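Local coordinates for protein NADP-dependent alcohol dehydrogenase 6 (Saccharomyces cerevisiae, PDB 1PIW) that reduces a broad range of aromatic and aliphatic aldehydes to alcohols with NADPH, as a zinc-containing medium-chain alcohol dehydrogenase, at residues V249-I261 with I275-K287. Numbering follows the deposited sequence.
Sequences VCASSLTDIDFNI and ISIPEQHEMLSLK. With NAP (NADP nicotinamide-adenine-dinucleotide phosphate), chain E.
Glu282 reaches across to the loop at Ser253 and Leu254 and grips it with both carboxylate oxygens. Extended beyond CG (chi2 -165°), its chain carries the carboxylate across to the loop. OE1 takes the hydroxyl of Ser253 OG at 2.6 Å, on its syn lone pair. OE2 accepts the backbone N of Leu254 at 3.2 Å, also on the syn side and slightly out of the carboxylate plane. The methyl CG2 of Thr255 lies beside OE1. Ser253 CB lies against the adenine amino group N6A. An alanine in place of Glu282 would probably leave Ser253 OG and the Leu254 amide without these acceptors and the loop beside the adenine less firmly held.

Deeper in, Leu254 CD1 meets Leu284 CD1 at 3.5 Å, and Leu254 CD2 lies in plane at the edge of the Phe259 ring. With CG opposite the backbone N (chi1 -178°), Leu284 brings CD1 over one face of the Phe259 ring in a CH-pi contact. Ile257 CG2 lies over the opposite face, toward the rim. Further along, Asn260 OD1 receives Lys287 N at 3.0 Å, almost in line with its C=O. An Asx turn from Asp258 OD1 to Asn260 N shapes the backbone there. At the other end, Ile275 N donates a hydrogen bond to Val249 O at 2.6 Å, continuing the pairing of neighbouring parallel strands of the Rossmann fold.

Strand 284-286 pairs antiparallel with a strand of the second subunit. NAP N6A donates to Thr255 OG1 at 3.2 Å, and NAP O2D to Ile277 O. The charged carboxylate thus holds a hydroxyl and an amide of the adenine-side loop from just before the strand that pairs across the dimer, while Leu284 packs that strand on Leu254 and Phe259.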
ATOM      1  N   VAL A 249       5.246   5.544  -9.785  1.00 47.26           N
ATOM      2  CA  VAL A 249       5.339   6.979 -10.018  1.00 48.22           C
ATOM      3  C   VAL A 249       6.807   7.373 -10.007  1.00 48.85           C
ATOM      4  O   VAL A 249       7.490   7.205  -9.001  1.00 48.24           O
ATOM      5  CB  VAL A 249       4.586   7.772  -8.940  1.00 48.54           C
ATOM      6  CG1 VAL A 249       4.610   9.260  -9.273  1.00 47.60           C
ATOM      7  CG2 VAL A 249       3.155   7.272  -8.847  1.00 47.34           C
ATOM      8  N   CYS A 250       7.268   7.906 -11.137  1.00 49.84           N
ATOM      9  CA  CYS A 250       8.655   8.293 -11.320  1.00 50.93           C
ATOM     10  C   CYS A 250       8.869   9.766 -11.587  1.00 49.96           C
ATOM     11  O   CYS A 250       9.942  10.161 -12.045  1.00 51.15           O
ATOM     12  CB  CYS A 250       9.243   7.502 -12.478  1.00 53.92           C
ATOM     13  SG  CYS A 250       8.924   5.729 -12.367  1.00 62.62           S
ATOM     14  N   ALA A 251       7.862  10.578 -11.302  1.00 48.80           N
ATOM     15  CA  ALA A 251       7.963  12.014 -11.528  1.00 49.62           C
ATOM     16  C   ALA A 251       9.028  12.699 -10.646  1.00 50.02           C
ATOM     17  O   ALA A 251       9.324  12.228  -9.548  1.00 49.76           O
ATOM     18  CB  ALA A 251       6.604  12.652 -11.296  1.00 49.13           C
ATOM     19  N   SER A 252       9.601  13.801 -11.144  1.00 49.92           N
ATOM     20  CA  SER A 252      10.610  14.589 -10.413  1.00 49.93           C
ATOM     21  C   SER A 252       9.942  15.391  -9.300  1.00 49.51           C
ATOM     22  O   SER A 252      10.602  15.838  -8.354  1.00 49.09           O
ATOM     23  CB  SER A 252      11.318  15.585 -11.340  1.00 50.33           C
ATOM     24  OG  SER A 252      12.178  14.937 -12.252  1.00 52.42           O
ATOM     25  N   SER A 253       8.636  15.593  -9.446  1.00 48.71           N
ATOM     26  CA  SER A 253       7.834  16.324  -8.478  1.00 48.91           C
ATOM     27  C   SER A 253       6.493  15.603  -8.384  1.00 50.44           C
ATOM     28  O   SER A 253       6.207  14.720  -9.201  1.00 51.37           O
ATOM     29  CB  SER A 253       7.643  17.774  -8.929  1.00 47.47           C
ATOM     30  OG  SER A 253       6.944  18.529  -7.956  1.00 46.30           O
ATOM     31  N   LEU A 254       5.683  15.958  -7.386  1.00 51.54           N
ATOM     32  CA  LEU A 254       4.382  15.314  -7.188  1.00 52.33           C
ATOM     33  C   LEU A 254       3.213  16.281  -7.291  1.00 54.65           C
ATOM     34  O   LEU A 254       2.053  15.894  -7.094  1.00 54.78           O
ATOM     35  CB  LEU A 254       4.330  14.619  -5.824  1.00 48.87           C
ATOM     36  CG  LEU A 254       5.204  13.379  -5.655  1.00 46.44           C
ATOM     37  CD1 LEU A 254       4.861  12.722  -4.340  1.00 45.45           C
ATOM     38  CD2 LEU A 254       4.981  12.409  -6.813  1.00 45.03           C
ATOM     39  N   THR A 255       3.531  17.534  -7.606  1.00 57.52           N
ATOM     40  CA  THR A 255       2.542  18.598  -7.731  1.00 59.65           C
ATOM     41  C   THR A 255       1.557  18.327  -8.873  1.00 61.03           C
ATOM     42  O   THR A 255       0.352  18.519  -8.719  1.00 61.29           O
ATOM     43  CB  THR A 255       3.250  19.957  -7.933  1.00 60.93           C
ATOM     44  OG1 THR A 255       4.067  19.910  -9.113  1.00 61.98           O
ATOM     45  CG2 THR A 255       4.140  20.270  -6.727  1.00 59.49           C
ATOM     46  N   ASP A 256       2.064  17.882 -10.017  1.00 63.19           N
ATOM     47  CA  ASP A 256       1.192  17.558 -11.146  1.00 65.09           C
ATOM     48  C   ASP A 256       0.887  16.055 -11.126  1.00 65.27           C
ATOM     49  O   ASP A 256       1.186  15.344 -12.085  1.00 65.74           O
ATOM     50  CB  ASP A 256       1.859  17.920 -12.484  1.00 67.19           C
ATOM     51  CG  ASP A 256       1.844  19.418 -12.777  1.00 68.93           C
ATOM     52  OD1 ASP A 256       2.449  19.823 -13.801  1.00 68.45           O
ATOM     53  OD2 ASP A 256       1.229  20.181 -11.994  1.00 69.11           O
ATOM     54  N   ILE A 257       0.312  15.575 -10.022  1.00 64.64           N
ATOM     55  CA  ILE A 257      -0.037  14.159  -9.876  1.00 63.79           C
ATOM     56  C   ILE A 257      -1.258  14.054  -8.966  1.00 64.43           C
ATOM     57  O   ILE A 257      -1.186  14.409  -7.788  1.00 65.89           O
ATOM     58  CB  ILE A 257       1.097  13.333  -9.220  1.00 61.99           C
ATOM     59  CG1 ILE A 257       2.423  13.520  -9.970  1.00 60.12           C
ATOM     60  CG2 ILE A 257       0.690  11.863  -9.197  1.00 60.58           C
ATOM     61  CD1 ILE A 257       2.520  12.771 -11.279  1.00 60.45           C
ATOM     62  N   ASP A 258      -2.369  13.553  -9.499  1.00 63.82           N
ATOM     63  CA  ASP A 258      -3.583  13.448  -8.704  1.00 63.00           C
ATOM     64  C   ASP A 258      -3.770  12.105  -8.011  1.00 63.14           C
ATOM     65  O   ASP A 258      -4.309  11.156  -8.587  1.00 64.31           O
ATOM     66  CB  ASP A 258      -4.808  13.748  -9.564  1.00 61.86           C
ATOM     67  CG  ASP A 258      -6.007  14.143  -8.735  1.00 61.97           C
ATOM     68  OD1 ASP A 258      -6.431  13.334  -7.884  1.00 61.05           O
ATOM     69  OD2 ASP A 258      -6.522  15.265  -8.929  1.00 62.85           O
ATOM     70  N   PHE A 259      -3.335  12.031  -6.762  1.00 61.61           N
ATOM     71  CA  PHE A 259      -3.475  10.805  -5.999  1.00 61.38           C
ATOM     72  C   PHE A 259      -4.894  10.629  -5.427  1.00 60.78           C
ATOM     73  O   PHE A 259      -5.094   9.932  -4.428  1.00 59.65           O
ATOM     74  CB  PHE A 259      -2.441  10.787  -4.877  1.00 61.90           C
ATOM     75  CG  PHE A 259      -1.028  10.673  -5.364  1.00 60.69           C
ATOM     76  CD1 PHE A 259      -0.538   9.463  -5.827  1.00 59.06           C
ATOM     77  CD2 PHE A 259      -0.186  11.783  -5.363  1.00 61.78           C
ATOM     78  CE1 PHE A 259       0.767   9.358  -6.281  1.00 59.12           C
ATOM     79  CE2 PHE A 259       1.123  11.688  -5.817  1.00 60.14           C
ATOM     80  CZ  PHE A 259       1.601  10.472  -6.277  1.00 59.40           C
ATOM     81  N   ASN A 260      -5.870  11.265  -6.074  1.00 60.03           N
ATOM     82  CA  ASN A 260      -7.267  11.186  -5.662  1.00 59.22           C
ATOM     83  C   ASN A 260      -8.030  10.536  -6.792  1.00 58.12           C
ATOM     84  O   ASN A 260      -9.226  10.250  -6.676  1.00 58.00           O
ATOM     85  CB  ASN A 260      -7.848  12.579  -5.439  1.00 61.45           C
ATOM     86  CG  ASN A 260      -7.017  13.410  -4.500  1.00 64.05           C
ATOM     87  OD1 ASN A 260      -6.858  13.069  -3.326  1.00 65.34           O
ATOM     88  ND2 ASN A 260      -6.474  14.516  -5.009  1.00 65.53           N
ATOM     89  N   ILE A 261      -7.327  10.327  -7.899  1.00 56.48           N
ATOM     90  CA  ILE A 261      -7.917   9.719  -9.079  1.00 53.73           C
ATOM     91  C   ILE A 261      -7.239   8.390  -9.356  1.00 51.30           C
ATOM     92  O   ILE A 261      -7.893   7.358  -9.476  1.00 50.64           O
ATOM     93  CB  ILE A 261      -7.733  10.621 -10.321  1.00 53.75           C
ATOM     94  CG1 ILE A 261      -8.130  12.052  -9.981  1.00 53.85           C
ATOM     95  CG2 ILE A 261      -8.589  10.113 -11.483  1.00 52.90           C
ATOM     96  CD1 ILE A 261      -7.869  13.030 -11.096  1.00 55.98           C
ATOM     97  N   ILE A 275       8.183   6.323  -6.647  1.00 38.49           N
ATOM     98  CA  ILE A 275       9.625   6.192  -6.617  1.00 40.84           C
ATOM     99  C   ILE A 275      10.349   7.513  -6.372  1.00 43.16           C
ATOM    100  O   ILE A 275      11.545   7.531  -6.062  1.00 43.30           O
ATOM    101  CB  ILE A 275      10.083   5.557  -7.951  1.00 41.49           C
ATOM    102  CG1 ILE A 275      10.526   4.118  -7.683  1.00 43.22           C
ATOM    103  CG2 ILE A 275      11.092   6.451  -8.682  1.00 39.53           C
ATOM    104  CD1 ILE A 275      11.345   3.934  -6.422  1.00 45.34           C
ATOM    105  N   SER A 276       9.605   8.611  -6.465  1.00 44.89           N
ATOM    106  CA  SER A 276      10.178   9.938  -6.316  1.00 47.35           C
ATOM    107  C   SER A 276      10.449  10.504  -4.933  1.00 49.05           C
ATOM    108  O   SER A 276       9.859  10.113  -3.924  1.00 48.26           O
ATOM    109  CB  SER A 276       9.341  10.950  -7.108  1.00 47.43           C
ATOM    110  OG  SER A 276       8.006  11.009  -6.642  1.00 48.40           O
ATOM    111  N   ILE A 277      11.360  11.469  -4.942  1.00 51.57           N
ATOM    112  CA  ILE A 277      11.805  12.194  -3.768  1.00 55.61           C
ATOM    113  C   ILE A 277      11.928  13.660  -4.218  1.00 57.91           C
ATOM    114  O   ILE A 277      13.006  14.132  -4.597  1.00 57.26           O
ATOM    115  CB  ILE A 277      13.166  11.652  -3.313  1.00 56.20           C
ATOM    116  CG1 ILE A 277      13.067  10.132  -3.158  1.00 57.06           C
ATOM    117  CG2 ILE A 277      13.612  12.342  -2.029  1.00 54.56           C
ATOM    118  CD1 ILE A 277      14.402   9.442  -2.990  1.00 58.31           C
ATOM    119  N   PRO A 278      10.808  14.395  -4.192  1.00 60.75           N
ATOM    120  CA  PRO A 278      10.730  15.802  -4.592  1.00 63.88           C
ATOM    121  C   PRO A 278      11.430  16.774  -3.652  1.00 66.66           C
ATOM    122  O   PRO A 278      11.969  16.376  -2.613  1.00 66.50           O
ATOM    123  CB  PRO A 278       9.228  16.051  -4.649  1.00 63.85           C
ATOM    124  CG  PRO A 278       8.727  15.207  -3.520  1.00 62.93           C
ATOM    125  CD  PRO A 278       9.498  13.915  -3.711  1.00 61.76           C
ATOM    126  N   GLU A 279      11.418  18.053  -4.030  1.00 69.33           N
ATOM    127  CA  GLU A 279      12.038  19.083  -3.210  1.00 71.48           C
ATOM    128  C   GLU A 279      11.580  18.833  -1.774  1.00 71.50           C
ATOM    129  O   GLU A 279      10.483  18.318  -1.538  1.00 71.57           O
ATOM    130  CB  GLU A 279      11.602  20.492  -3.664  1.00 73.78           C
ATOM    131  CG  GLU A 279      10.157  20.889  -3.280  1.00 76.97           C
ATOM    132  CD  GLU A 279       9.819  22.361  -3.573  1.00 78.46           C
ATOM    133  OE1 GLU A 279       9.767  22.750  -4.766  1.00 79.06           O
ATOM    134  OE2 GLU A 279       9.602  23.128  -2.603  1.00 77.13           O
ATOM    135  N   GLN A 280      12.432  19.186  -0.822  1.00 70.85           N
ATOM    136  CA  GLN A 280      12.129  19.011   0.588  1.00 70.83           C
ATOM    137  C   GLN A 280      10.784  19.633   0.956  1.00 71.74           C
ATOM    138  O   GLN A 280      10.195  19.291   1.979  1.00 72.17           O
ATOM    139  CB  GLN A 280      13.221  19.668   1.411  1.00 70.30           C
ATOM    140  CG  GLN A 280      13.191  21.167   1.290  1.00 70.20           C
ATOM    141  CD  GLN A 280      14.493  21.798   1.669  1.00 70.00           C
ATOM    142  OE1 GLN A 280      15.043  21.507   2.727  1.00 69.78           O
ATOM    143  NE2 GLN A 280      15.000  22.680   0.807  1.00 70.82           N
ATOM    144  N   HIS A 281      10.300  20.550   0.125  1.00 73.04           N
ATOM    145  CA  HIS A 281       9.030  21.221   0.391  1.00 74.19           C
ATOM    146  C   HIS A 281       7.872  20.667  -0.424  1.00 73.50           C
ATOM    147  O   HIS A 281       7.335  21.351  -1.299  1.00 74.96           O
ATOM    148  CB  HIS A 281       9.161  22.727   0.131  1.00 75.54           C
ATOM    149  CG  HIS A 281      10.204  23.390   0.971  1.00 76.55           C
ATOM    150  ND1 HIS A 281      10.114  23.464   2.343  1.00 76.66           N
ATOM    151  CD2 HIS A 281      11.381  23.970   0.637  1.00 77.36           C
ATOM    152  CE1 HIS A 281      11.192  24.059   2.821  1.00 77.87           C
ATOM    153  NE2 HIS A 281      11.978  24.375   1.806  1.00 78.59           N
ATOM    154  N   GLU A 282       7.494  19.431  -0.131  1.00 71.59           N
ATOM    155  CA  GLU A 282       6.387  18.777  -0.817  1.00 70.19           C
ATOM    156  C   GLU A 282       5.944  17.554  -0.029  1.00 69.49           C
ATOM    157  O   GLU A 282       6.747  16.897   0.641  1.00 68.49           O
ATOM    158  CB  GLU A 282       6.787  18.327  -2.227  1.00 70.60           C
ATOM    159  CG  GLU A 282       6.976  19.425  -3.259  1.00 69.44           C
ATOM    160  CD  GLU A 282       7.014  18.878  -4.677  1.00 68.93           C
ATOM    161  OE1 GLU A 282       7.319  19.654  -5.602  1.00 69.02           O
ATOM    162  OE2 GLU A 282       6.730  17.674  -4.867  1.00 66.93           O
ATOM    163  N   MET A 283       4.660  17.246  -0.126  1.00 68.52           N
ATOM    164  CA  MET A 283       4.109  16.092   0.564  1.00 68.69           C
ATOM    165  C   MET A 283       3.386  15.173  -0.432  1.00 69.59           C
ATOM    166  O   MET A 283       3.137  15.540  -1.585  1.00 70.24           O
ATOM    167  CB  MET A 283       3.128  16.556   1.649  1.00 66.61           C
ATOM    168  CG  MET A 283       3.714  17.524   2.669  1.00 63.20           C
ATOM    169  SD  MET A 283       4.999  16.788   3.678  1.00 61.31           S
ATOM    170  CE  MET A 283       4.055  15.515   4.516  1.00 58.34           C
ATOM    171  N   LEU A 284       3.078  13.960   0.007  1.00 69.76           N
ATOM    172  CA  LEU A 284       2.343  13.034  -0.835  1.00 70.79           C
ATOM    173  C   LEU A 284       0.910  13.161  -0.297  1.00 72.55           C
ATOM    174  O   LEU A 284       0.579  12.611   0.760  1.00 73.50           O
ATOM    175  CB  LEU A 284       2.892  11.610  -0.664  1.00 68.47           C
ATOM    176  CG  LEU A 284       2.260  10.518  -1.530  1.00 66.91           C
ATOM    177  CD1 LEU A 284       2.131  11.011  -2.952  1.00 65.50           C
ATOM    178  CD2 LEU A 284       3.097   9.254  -1.466  1.00 64.37           C
ATOM    179  N   SER A 285       0.068  13.912  -1.008  1.00 72.87           N
ATOM    180  CA  SER A 285      -1.304  14.139  -0.560  1.00 72.87           C
ATOM    181  C   SER A 285      -2.426  13.449  -1.341  1.00 73.27           C
ATOM    182  O   SER A 285      -2.395  13.350  -2.575  1.00 72.03           O
ATOM    183  CB  SER A 285      -1.577  15.642  -0.507  1.00 72.53           C
ATOM    184  OG  SER A 285      -0.728  16.273   0.433  1.00 73.93           O
ATOM    185  N   LEU A 286      -3.428  12.988  -0.593  1.00 73.95           N
ATOM    186  CA  LEU A 286      -4.583  12.308  -1.161  1.00 74.37           C
ATOM    187  C   LEU A 286      -5.660  12.049  -0.112  1.00 74.78           C
ATOM    188  O   LEU A 286      -5.364  11.900   1.077  1.00 73.64           O
ATOM    189  CB  LEU A 286      -4.154  10.980  -1.801  1.00 74.30           C
ATOM    190  CG  LEU A 286      -3.327   9.983  -0.976  1.00 74.37           C
ATOM    191  CD1 LEU A 286      -4.150   9.394   0.166  1.00 73.74           C
ATOM    192  CD2 LEU A 286      -2.845   8.874  -1.898  1.00 74.77           C
ATOM    193  N   LYS A 287      -6.911  12.011  -0.570  1.00 75.72           N
ATOM    194  CA  LYS A 287      -8.058  11.742   0.291  1.00 76.45           C
ATOM    195  C   LYS A 287      -8.125  10.222   0.372  1.00 76.27           C
ATOM    196  O   LYS A 287      -8.541   9.562  -0.580  1.00 75.26           O
ATOM    197  CB  LYS A 287      -9.337  12.299  -0.343  1.00 78.29           C
ATOM    198  CG  LYS A 287      -9.263  13.795  -0.682  1.00 80.35           C
ATOM    199  CD  LYS A 287     -10.568  14.335  -1.279  1.00 80.77           C
ATOM    200  CE  LYS A 287     -10.910  13.674  -2.612  1.00 81.27           C
ATOM    201  NZ  LYS A 287     -12.189  14.193  -3.189  1.00 81.28           N
TER
HETATM  202  PA  NAP E4292      14.056  13.025 -14.915  1.00 61.33           P
HETATM  203  O1A NAP E4292      14.387  13.987 -13.926  1.00 60.74           O
HETATM  204  O2A NAP E4292      14.833  12.733 -16.201  1.00 59.31           O
HETATM  205  O5B NAP E4292      12.543  13.284 -15.358  1.00 58.58           O
HETATM  206  C5B NAP E4292      11.511  13.319 -14.335  1.00 53.73           C
HETATM  207  C4B NAP E4292      10.245  13.145 -15.193  1.00 52.21           C
HETATM  208  O4B NAP E4292       9.055  13.138 -14.276  1.00 52.35           O
HETATM  209  C3B NAP E4292       9.913  14.299 -16.181  1.00 50.61           C
HETATM  210  O3B NAP E4292      10.494  13.974 -17.453  1.00 50.15           O
HETATM  211  C2B NAP E4292       8.397  14.338 -16.166  1.00 49.41           C
HETATM  212  O2B NAP E4292       7.776  13.371 -17.006  1.00 41.45           O
HETATM  213  C1B NAP E4292       8.043  14.066 -14.677  1.00 50.83           C
HETATM  214  N9A NAP E4292       7.954  15.354 -13.932  1.00 51.26           N
HETATM  215  C8A NAP E4292       8.853  16.381 -13.704  1.00 50.38           C
HETATM  216  N7A NAP E4292       8.369  17.386 -12.980  1.00 50.72           N
HETATM  217  C5A NAP E4292       7.064  16.994 -12.715  1.00 51.18           C
HETATM  218  C6A NAP E4292       6.046  17.654 -11.986  1.00 51.10           C
HETATM  219  N6A NAP E4292       6.130  18.845 -11.376  1.00 51.66           N
HETATM  220  N1A NAP E4292       4.807  17.011 -11.879  1.00 50.29           N
HETATM  221  C2A NAP E4292       4.596  15.760 -12.476  1.00 52.67           C
HETATM  222  N3A NAP E4292       5.576  15.082 -13.202  1.00 53.20           N
HETATM  223  C4A NAP E4292       6.800  15.739 -13.295  1.00 51.93           C
HETATM  224  O3  NAP E4292      13.896  11.602 -14.270  1.00 62.17           O
HETATM  225  PN  NAP E4292      14.556  10.878 -13.053  1.00 60.44           P
HETATM  226  O1N NAP E4292      15.993  11.160 -12.986  1.00 57.93           O
HETATM  227  O2N NAP E4292      14.157   9.473 -13.203  1.00 62.79           O
HETATM  228  O5D NAP E4292      13.846  11.560 -11.837  1.00 60.84           O
HETATM  229  C5D NAP E4292      14.487  11.446 -10.564  1.00 65.21           C
HETATM  230  C4D NAP E4292      13.432  11.349  -9.521  1.00 67.16           C
HETATM  231  O4D NAP E4292      13.492  10.004  -8.988  1.00 67.97           O
HETATM  232  C3D NAP E4292      13.706  12.303  -8.332  1.00 69.16           C
HETATM  233  O3D NAP E4292      12.500  12.899  -7.819  1.00 68.06           O
HETATM  234  C2D NAP E4292      14.417  11.410  -7.341  1.00 70.36           C
HETATM  235  O2D NAP E4292      14.275  11.842  -6.012  1.00 74.31           O
HETATM  236  C1D NAP E4292      13.793  10.079  -7.555  1.00 70.74           C
HETATM  237  P2B NAP E4292       6.458  13.660 -17.870  1.00 36.62           P
HETATM  238  O1X NAP E4292       5.293  13.455 -16.921  1.00 30.85           O
HETATM  239  O2X NAP E4292       6.660  15.076 -18.260  1.00 34.33           O
HETATM  240  O3X NAP E4292       6.472  12.641 -18.964  1.00 31.81           O